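Local coordinates for protein branched-chain alpha-ketoacid decarboxylase (Lactococcus lactis, PDB 2VBF) that probably decarboxylates branched-chain and aromatic alpha-keto acids to aldehydes, using thiamine diphosphate and magnesium as cofactors, at residues G425-S437 / L448-L462. Residues are numbered along the deposited sequence; the frame is centred on the assembly and turned at random.
Sequences GSIGYTFPAALGS and LFIGDGSLQLTVQEL. With MG (magnesium ion), chain E; TPP (thiamine diphosphate), chain F.
The carbonyl oxygen of Gly428 takes two donors: the hydroxyl OG1 of Thr458, 2.8 Å from Gly428 O, and, weakly, the backbone N of Phe431. The hydroxyl, tilted only 16° from the carbonyl plane, ties the type II turn 426-429 to the 448-462 segment at Thr458. A side chain at Gly428 would clash with Leu457 and Thr458.

Both segments, in the C-terminal TPP-binding domain, hold opposite ends of one cofactor: residues 425-427 the aminopyrimidine, the start of helix 452-458 the diphosphate. Val97 of the second subunit packs on Ser426 across the interface. Ile427 CG1 sits between its backbone N and carbonyl carbon (chi1 60°), which sets it 3.5 Å from TPP N3' while CG2 faces the sulfur, the usual hydrophobic prop under the V-shaped cofactor. Ile427 CD1 is tight against Leu457 CD1 at 3.5 Å. Ser454 OG donates to TPP O1A (2.6 Å), and Asp452 OD1 of the GDG motif binds the magnesium ion (2.0 Å), whose other ligands are diphosphate O2A and O3B, a water, Asn479 and Gly481.

Phe431 drives its ring into the 448-462 segment: Leu455 CD1 covers one face, while Leu448 CD2, Thr458 O (3.4 Å from Phe431 CD2) and, near CE2, Leu462 N meet its edge. With an alanine here, Leu448, Leu455 and Leu462 would probably lose their common partner and a gap would open between helix 430-437 and residues 455-462.

Helix 430-437 runs nearly antiparallel to strand 448-451 (167°; their axes approach to 9.0 Å), which lies between strands 394-398 and 473-478; helix 72-86 packs against Pro432 and Leu435, and helix 506-509 against Leu455.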
ATOM      1  N   GLY A 425      -3.323  -1.377 -14.156  1.00 10.38           N
ATOM      2  CA  GLY A 425      -2.146  -0.554 -14.436  1.00 10.30           C
ATOM      3  C   GLY A 425      -1.437   0.065 -13.248  1.00 12.20           C
ATOM      4  O   GLY A 425      -1.076   1.242 -13.281  1.00 13.11           O
ATOM      5  N   SER A 426      -1.198  -0.739 -12.224  1.00 10.41           N
ATOM      6  CA  SER A 426      -0.597  -0.271 -10.982  1.00 10.45           C
ATOM      7  C   SER A 426       0.910  -0.477 -11.011  1.00 10.17           C
ATOM      8  O   SER A 426       1.390  -1.607 -10.875  1.00 11.60           O
ATOM      9  CB  SER A 426      -1.204  -1.001  -9.780  1.00 10.75           C
ATOM     10  OG  SER A 426      -0.791  -0.387  -8.571  1.00 10.66           O
ATOM     11  N   ILE A 427       1.667   0.604 -11.196  1.00 10.16           N
ATOM     12  CA  ILE A 427       3.108   0.446 -11.322  1.00 10.40           C
ATOM     13  C   ILE A 427       3.700  -0.123 -10.040  1.00  9.54           C
ATOM     14  O   ILE A 427       3.285   0.243  -8.934  1.00  9.99           O
ATOM     15  CB  ILE A 427       3.869   1.725 -11.780  1.00 10.99           C
ATOM     16  CG1 ILE A 427       3.702   2.912 -10.821  1.00 11.74           C
ATOM     17  CG2 ILE A 427       3.446   2.110 -13.211  1.00 11.21           C
ATOM     18  CD1 ILE A 427       4.802   3.986 -10.977  1.00 11.39           C
ATOM     19  N   GLY A 428       4.683  -1.008 -10.218  1.00 11.02           N
ATOM     20  CA  GLY A 428       5.296  -1.750  -9.134  1.00 10.05           C
ATOM     21  C   GLY A 428       4.769  -3.167  -9.038  1.00  9.67           C
ATOM     22  O   GLY A 428       5.460  -4.041  -8.545  1.00 11.19           O
ATOM     23  N   TYR A 429       3.524  -3.368  -9.482  1.00 10.28           N
ATOM     24  CA  TYR A 429       2.876  -4.673  -9.505  1.00  9.95           C
ATOM     25  C   TYR A 429       3.797  -5.791 -10.002  1.00  8.72           C
ATOM     26  O   TYR A 429       3.850  -6.870  -9.405  1.00 10.51           O
ATOM     27  CB  TYR A 429       1.603  -4.621 -10.386  1.00  9.41           C
ATOM     28  CG  TYR A 429       1.104  -5.987 -10.807  1.00 10.36           C
ATOM     29  CD1 TYR A 429       0.383  -6.778  -9.936  1.00 10.21           C
ATOM     30  CD2 TYR A 429       1.372  -6.480 -12.082  1.00 10.59           C
ATOM     31  CE1 TYR A 429      -0.069  -8.039 -10.330  1.00 10.50           C
ATOM     32  CE2 TYR A 429       0.933  -7.740 -12.481  1.00 10.55           C
ATOM     33  CZ  TYR A 429       0.219  -8.516 -11.584  1.00  9.91           C
ATOM     34  OH  TYR A 429      -0.213  -9.775 -11.967  1.00 12.32           O
ATOM     35  N   THR A 430       4.490  -5.536 -11.111  1.00  9.15           N
ATOM     36  CA  THR A 430       5.160  -6.617 -11.838  1.00  9.61           C
ATOM     37  C   THR A 430       6.294  -7.323 -11.090  1.00 11.02           C
ATOM     38  O   THR A 430       6.573  -8.495 -11.368  1.00 11.21           O
ATOM     39  CB  THR A 430       5.687  -6.171 -13.221  1.00 10.67           C
ATOM     40  OG1 THR A 430       6.539  -5.035 -13.066  1.00 12.44           O
ATOM     41  CG2 THR A 430       4.505  -5.867 -14.164  1.00 10.95           C
ATOM     42  N   PHE A 431       6.957  -6.628 -10.176  1.00  9.38           N
ATOM     43  CA  PHE A 431       8.088  -7.227  -9.486  1.00 10.43           C
ATOM     44  C   PHE A 431       7.622  -8.340  -8.534  1.00 10.57           C
ATOM     45  O   PHE A 431       7.958  -9.503  -8.747  1.00 12.04           O
ATOM     46  CB  PHE A 431       9.041  -6.179  -8.871  1.00 11.19           C
ATOM     47  CG  PHE A 431      10.196  -6.786  -8.100  1.00  9.89           C
ATOM     48  CD1 PHE A 431      10.984  -7.801  -8.667  1.00 11.28           C
ATOM     49  CD2 PHE A 431      10.507  -6.342  -6.832  1.00 12.12           C
ATOM     50  CE1 PHE A 431      12.047  -8.367  -7.936  1.00 12.23           C
ATOM     51  CE2 PHE A 431      11.556  -6.916  -6.097  1.00 10.42           C
ATOM     52  CZ  PHE A 431      12.335  -7.916  -6.669  1.00 13.26           C
ATOM     53  N   PRO A 432       6.786  -8.028  -7.520  1.00 11.30           N
ATOM     54  CA  PRO A 432       6.271  -9.162  -6.743  1.00 11.65           C
ATOM     55  C   PRO A 432       5.459 -10.162  -7.586  1.00 11.52           C
ATOM     56  O   PRO A 432       5.512 -11.378  -7.353  1.00 11.72           O
ATOM     57  CB  PRO A 432       5.394  -8.491  -5.670  1.00 11.88           C
ATOM     58  CG  PRO A 432       5.842  -7.054  -5.623  1.00 13.52           C
ATOM     59  CD  PRO A 432       6.303  -6.731  -7.012  1.00 12.10           C
ATOM     60  N   ALA A 433       4.687  -9.663  -8.543  1.00 11.18           N
ATOM     61  CA  ALA A 433       3.867 -10.546  -9.386  1.00 11.19           C
ATOM     62  C   ALA A 433       4.729 -11.553 -10.169  1.00 10.63           C
ATOM     63  O   ALA A 433       4.397 -12.742 -10.248  1.00 10.80           O
ATOM     64  CB  ALA A 433       2.995  -9.722 -10.337  1.00 12.03           C
ATOM     65  N   ALA A 434       5.844 -11.087 -10.734  1.00 11.61           N
ATOM     66  CA  ALA A 434       6.768 -11.970 -11.436  1.00 11.60           C
ATOM     67  C   ALA A 434       7.309 -13.057 -10.518  1.00 11.57           C
ATOM     68  O   ALA A 434       7.455 -14.214 -10.934  1.00 12.23           O
ATOM     69  CB  ALA A 434       7.910 -11.171 -12.046  1.00 12.08           C
ATOM     70  N   LEU A 435       7.622 -12.688  -9.279  1.00 10.89           N
ATOM     71  CA  LEU A 435       8.130 -13.644  -8.299  1.00 11.96           C
ATOM     72  C   LEU A 435       7.053 -14.659  -7.956  1.00 11.19           C
ATOM     73  O   LEU A 435       7.331 -15.855  -7.861  1.00 12.82           O
ATOM     74  CB  LEU A 435       8.604 -12.961  -7.018  1.00 12.00           C
ATOM     75  CG  LEU A 435       9.743 -11.949  -7.184  1.00 12.90           C
ATOM     76  CD1 LEU A 435      10.144 -11.385  -5.824  1.00 13.44           C
ATOM     77  CD2 LEU A 435      10.946 -12.544  -7.882  1.00 12.91           C
ATOM     78  N   GLY A 436       5.828 -14.188  -7.753  1.00 10.67           N
ATOM     79  CA  GLY A 436       4.709 -15.092  -7.449  1.00  9.69           C
ATOM     80  C   GLY A 436       4.449 -16.107  -8.552  1.00 12.09           C
ATOM     81  O   GLY A 436       4.266 -17.300  -8.300  1.00 11.81           O
ATOM     82  N   SER A 437       4.420 -15.618  -9.780  1.00 11.80           N
ATOM     83  CA  SER A 437       4.238 -16.457 -10.954  1.00 11.79           C
ATOM     84  C   SER A 437       5.407 -17.448 -11.099  1.00 12.69           C
ATOM     85  O   SER A 437       5.194 -18.620 -11.411  1.00 12.28           O
ATOM     86  CB  SER A 437       4.102 -15.591 -12.202  1.00 11.90           C
ATOM     87  OG  SER A 437       3.865 -16.381 -13.356  1.00 12.13           O
ATOM     88  N   LEU A 448      11.557 -10.578 -16.362  1.00 12.22           N
ATOM     89  CA  LEU A 448      10.889  -9.342 -15.932  1.00 12.40           C
ATOM     90  C   LEU A 448      11.510  -8.107 -16.560  1.00 12.08           C
ATOM     91  O   LEU A 448      12.720  -7.928 -16.503  1.00 13.51           O
ATOM     92  CB  LEU A 448      10.978  -9.194 -14.412  1.00 12.17           C
ATOM     93  CG  LEU A 448      10.448  -7.893 -13.797  1.00 10.84           C
ATOM     94  CD1 LEU A 448       8.937  -7.755 -14.056  1.00 12.19           C
ATOM     95  CD2 LEU A 448      10.765  -7.821 -12.321  1.00 12.99           C
ATOM     96  N   PHE A 449      10.655  -7.254 -17.113  1.00 11.82           N
ATOM     97  CA  PHE A 449      11.040  -5.945 -17.580  1.00 12.36           C
ATOM     98  C   PHE A 449      10.257  -4.921 -16.776  1.00 12.82           C
ATOM     99  O   PHE A 449       9.031  -4.818 -16.912  1.00 12.60           O
ATOM    100  CB  PHE A 449      10.755  -5.808 -19.068  1.00 12.73           C
ATOM    101  CG  PHE A 449      11.521  -6.807 -19.905  1.00 12.07           C
ATOM    102  CD1 PHE A 449      12.802  -6.516 -20.348  1.00 14.49           C
ATOM    103  CD2 PHE A 449      10.983  -8.047 -20.187  1.00 13.84           C
ATOM    104  CE1 PHE A 449      13.522  -7.440 -21.088  1.00 13.68           C
ATOM    105  CE2 PHE A 449      11.701  -8.973 -20.931  1.00 13.54           C
ATOM    106  CZ  PHE A 449      12.971  -8.665 -21.378  1.00 13.67           C
ATOM    107  N   ILE A 450      10.978  -4.192 -15.932  1.00 13.41           N
ATOM    108  CA  ILE A 450      10.392  -3.194 -15.045  1.00 12.07           C
ATOM    109  C   ILE A 450      11.205  -1.896 -15.100  1.00 12.30           C
ATOM    110  O   ILE A 450      12.435  -1.926 -15.173  1.00 11.56           O
ATOM    111  CB  ILE A 450      10.265  -3.738 -13.600  1.00 12.20           C
ATOM    112  CG1 ILE A 450       9.496  -2.748 -12.713  1.00 12.51           C
ATOM    113  CG2 ILE A 450      11.639  -4.071 -12.984  1.00 10.78           C
ATOM    114  CD1 ILE A 450       9.073  -3.350 -11.369  1.00 10.72           C
ATOM    115  N   GLY A 451      10.512  -0.760 -15.094  1.00 12.07           N
ATOM    116  CA  GLY A 451      11.161   0.529 -15.115  1.00 11.59           C
ATOM    117  C   GLY A 451      11.769   0.884 -13.763  1.00 11.00           C
ATOM    118  O   GLY A 451      11.365   0.367 -12.718  1.00 11.41           O
ATOM    119  N   ASP A 452      12.755   1.773 -13.789  1.00 11.53           N
ATOM    120  CA  ASP A 452      13.315   2.331 -12.572  1.00 11.72           C
ATOM    121  C   ASP A 452      12.263   2.932 -11.628  1.00 11.14           C
ATOM    122  O   ASP A 452      12.261   2.641 -10.433  1.00 13.00           O
ATOM    123  CB  ASP A 452      14.423   3.362 -12.886  1.00 11.48           C
ATOM    124  CG  ASP A 452      14.022   4.444 -13.908  1.00 12.25           C
ATOM    125  OD1 ASP A 452      12.988   4.375 -14.615  1.00 11.54           O
ATOM    126  OD2 ASP A 452      14.806   5.401 -14.023  1.00 14.26           O
ATOM    127  N   GLY A 453      11.349   3.714 -12.174  1.00 10.80           N
ATOM    128  CA  GLY A 453      10.345   4.393 -11.368  1.00 11.54           C
ATOM    129  C   GLY A 453       9.399   3.418 -10.706  1.00 10.76           C
ATOM    130  O   GLY A 453       8.989   3.635  -9.570  1.00 13.17           O
ATOM    131  N   SER A 454       9.058   2.346 -11.430  1.00 10.10           N
ATOM    132  CA  SER A 454       8.131   1.318 -10.938  1.00 11.62           C
ATOM    133  C   SER A 454       8.783   0.399  -9.927  1.00 12.31           C
ATOM    134  O   SER A 454       8.161   0.025  -8.924  1.00 10.45           O
ATOM    135  CB  SER A 454       7.590   0.501 -12.110  1.00 10.90           C
ATOM    136  OG  SER A 454       6.792   1.298 -12.970  1.00 11.53           O
ATOM    137  N   LEU A 455      10.041   0.021 -10.169  1.00 10.61           N
ATOM    138  CA  LEU A 455      10.786  -0.797  -9.189  1.00 11.58           C
ATOM    139  C   LEU A 455      10.819  -0.148  -7.805  1.00 10.47           C
ATOM    140  O   LEU A 455      10.743  -0.832  -6.807  1.00 11.76           O
ATOM    141  CB  LEU A 455      12.222  -1.067  -9.656  1.00 11.90           C
ATOM    142  CG  LEU A 455      13.080  -1.866  -8.658  1.00 12.68           C
ATOM    143  CD1 LEU A 455      12.576  -3.314  -8.491  1.00 13.27           C
ATOM    144  CD2 LEU A 455      14.558  -1.852  -9.076  1.00 14.54           C
ATOM    145  N   GLN A 456      10.899   1.182  -7.761  1.00 10.70           N
ATOM    146  CA  GLN A 456      11.011   1.886  -6.500  1.00 10.37           C
ATOM    147  C   GLN A 456       9.776   1.686  -5.590  1.00 10.39           C
ATOM    148  O   GLN A 456       9.875   1.813  -4.374  1.00 10.73           O
ATOM    149  CB  GLN A 456      11.275   3.368  -6.743  1.00 11.45           C
ATOM    150  CG  GLN A 456      12.644   3.648  -7.387  1.00 11.05           C
ATOM    151  CD  GLN A 456      13.158   5.058  -7.154  1.00 12.09           C
ATOM    152  OE1 GLN A 456      12.601   5.807  -6.361  1.00 13.12           O
ATOM    153  NE2 GLN A 456      14.255   5.420  -7.840  1.00 11.86           N
ATOM    154  N   LEU A 457       8.631   1.338  -6.167  1.00  8.47           N
ATOM    155  CA  LEU A 457       7.425   1.109  -5.358  1.00 10.00           C
ATOM    156  C   LEU A 457       7.425  -0.219  -4.590  1.00  9.18           C
ATOM    157  O   LEU A 457       6.764  -0.332  -3.550  1.00 12.13           O
ATOM    158  CB  LEU A 457       6.142   1.169  -6.185  1.00  9.72           C
ATOM    159  CG  LEU A 457       5.712   2.555  -6.683  1.00  9.87           C
ATOM    160  CD1 LEU A 457       6.322   2.823  -8.053  1.00 10.53           C
ATOM    161  CD2 LEU A 457       4.184   2.712  -6.729  1.00  9.90           C
ATOM    162  N   THR A 458       8.139  -1.227  -5.104  1.00 10.17           N
ATOM    163  CA  THR A 458       8.009  -2.614  -4.602  1.00 10.84           C
ATOM    164  C   THR A 458       9.347  -3.367  -4.427  1.00 11.13           C
ATOM    165  O   THR A 458       9.357  -4.588  -4.211  1.00 10.98           O
ATOM    166  CB  THR A 458       7.091  -3.464  -5.536  1.00  9.91           C
ATOM    167  OG1 THR A 458       7.638  -3.478  -6.858  1.00 10.71           O
ATOM    168  CG2 THR A 458       5.641  -2.928  -5.569  1.00  9.89           C
ATOM    169  N   VAL A 459      10.454  -2.620  -4.426  1.00 12.77           N
ATOM    170  CA  VAL A 459      11.808  -3.168  -4.365  1.00 11.86           C
ATOM    171  C   VAL A 459      12.074  -4.138  -3.206  1.00 13.20           C
ATOM    172  O   VAL A 459      12.895  -5.042  -3.341  1.00 12.88           O
ATOM    173  CB  VAL A 459      12.858  -2.008  -4.316  1.00 10.65           C
ATOM    174  CG1 VAL A 459      12.788  -1.296  -2.980  1.00 10.64           C
ATOM    175  CG2 VAL A 459      14.273  -2.545  -4.580  1.00 12.93           C
ATOM    176  N   GLN A 460      11.369  -3.987  -2.082  1.00  9.88           N
ATOM    177  CA  GLN A 460      11.699  -4.762  -0.878  1.00 11.76           C
ATOM    178  C   GLN A 460      11.483  -6.265  -1.013  1.00 12.37           C
ATOM    179  O   GLN A 460      12.020  -7.027  -0.189  1.00 13.50           O
ATOM    180  CB  GLN A 460      11.021  -4.221   0.387  1.00 12.56           C
ATOM    181  CG  GLN A 460       9.523  -3.996   0.282  1.00 10.71           C
ATOM    182  CD  GLN A 460       9.200  -2.596  -0.186  1.00 11.41           C
ATOM    183  OE1 GLN A 460       8.971  -2.353  -1.378  1.00 13.06           O
ATOM    184  NE2 GLN A 460       9.234  -1.658   0.739  1.00 10.53           N
ATOM    185  N   GLU A 461      10.754  -6.724  -2.038  1.00 12.72           N
ATOM    186  CA  GLU A 461      10.603  -8.184  -2.233  1.00 12.90           C
ATOM    187  C   GLU A 461      11.862  -8.845  -2.820  1.00 11.96           C
ATOM    188  O   GLU A 461      11.909 -10.062  -3.001  1.00 13.88           O
ATOM    189  CB  GLU A 461       9.378  -8.540  -3.068  1.00 12.99           C
ATOM    190  CG  GLU A 461       8.035  -8.076  -2.465  1.00 14.57           C
ATOM    191  CD  GLU A 461       7.903  -8.291  -0.971  1.00 15.05           C
ATOM    192  OE1 GLU A 461       8.114  -9.434  -0.520  1.00 15.68           O
ATOM    193  OE2 GLU A 461       7.583  -7.317  -0.239  1.00 12.49           O
ATOM    194  N   LEU A 462      12.883  -8.045  -3.120  1.00 14.04           N
ATOM    195  CA  LEU A 462      14.211  -8.583  -3.411  1.00 14.54           C
ATOM    196  C   LEU A 462      14.654  -9.560  -2.299  1.00 13.05           C
ATOM    197  O   LEU A 462      15.217 -10.610  -2.593  1.00 14.14           O
ATOM    198  CB  LEU A 462      15.203  -7.424  -3.577  1.00 16.57           C
ATOM    199  CG  LEU A 462      16.534  -7.566  -4.304  1.00 18.34           C
ATOM    200  CD1 LEU A 462      16.485  -8.518  -5.474  1.00 18.60           C
ATOM    201  CD2 LEU A 462      16.985  -6.173  -4.756  1.00 18.25           C
TER
HETATM  202 MG    MG E1550      11.827   4.937 -16.108  1.00 12.87          MG
HETATM  203  N1' TPP F1551       1.005   5.100  -9.259  1.00 11.52           N
HETATM  204  C2' TPP F1551       0.578   3.807  -9.416  1.00 12.26           C
HETATM  205  CM2 TPP F1551       0.437   2.934  -8.201  1.00 11.19           C
HETATM  206  N3' TPP F1551       0.277   3.347 -10.674  1.00 11.29           N
HETATM  207  C4' TPP F1551       0.394   4.165 -11.777  1.00 11.75           C
HETATM  208  N4' TPP F1551       0.078   3.685 -12.957  1.00 10.13           N
HETATM  209  C5' TPP F1551       0.855   5.478 -11.630  1.00 12.35           C
HETATM  210  C6' TPP F1551       1.157   5.946 -10.358  1.00 12.21           C
HETATM  211  C7' TPP F1551       1.029   6.393 -12.821  1.00 13.32           C
HETATM  212  N3  TPP F1551       2.108   5.957 -13.702  1.00 13.38           N
HETATM  213  C2  TPP F1551       1.980   5.200 -14.852  1.00 16.74           C
HETATM  214  S1  TPP F1551       3.350   4.869 -15.645  1.00 15.66           S
HETATM  215  C5  TPP F1551       4.184   5.733 -14.557  1.00 14.15           C
HETATM  216  C4  TPP F1551       3.415   6.292 -13.535  1.00 14.36           C
HETATM  217  CM4 TPP F1551       3.947   7.138 -12.411  1.00 13.96           C
HETATM  218  C6  TPP F1551       5.680   5.868 -14.759  1.00 13.99           C
HETATM  219  C7  TPP F1551       6.443   4.551 -14.764  1.00 13.21           C
HETATM  220  O7  TPP F1551       7.798   4.887 -14.934  1.00 13.65           O
HETATM  221  PA  TPP F1551       8.921   3.777 -15.160  1.00 12.75           P
HETATM  222  O1A TPP F1551       8.650   2.543 -14.328  1.00 13.29           O
HETATM  223  O2A TPP F1551      10.262   4.406 -14.834  1.00 11.02           O
HETATM  224  O3A TPP F1551       8.706   3.371 -16.711  1.00 11.54           O
HETATM  225  PB  TPP F1551       9.380   4.049 -18.024  1.00 13.16           P
HETATM  226  O1B TPP F1551       8.237   4.550 -18.861  1.00 13.07           O
HETATM  227  O2B TPP F1551      10.082   2.926 -18.733  1.00 12.24           O
HETATM  228  O3B TPP F1551      10.338   5.138 -17.627  1.00 12.75           O
HETATM  229  O   HOH W   1      12.066   2.959 -16.825  1.00  9.21           O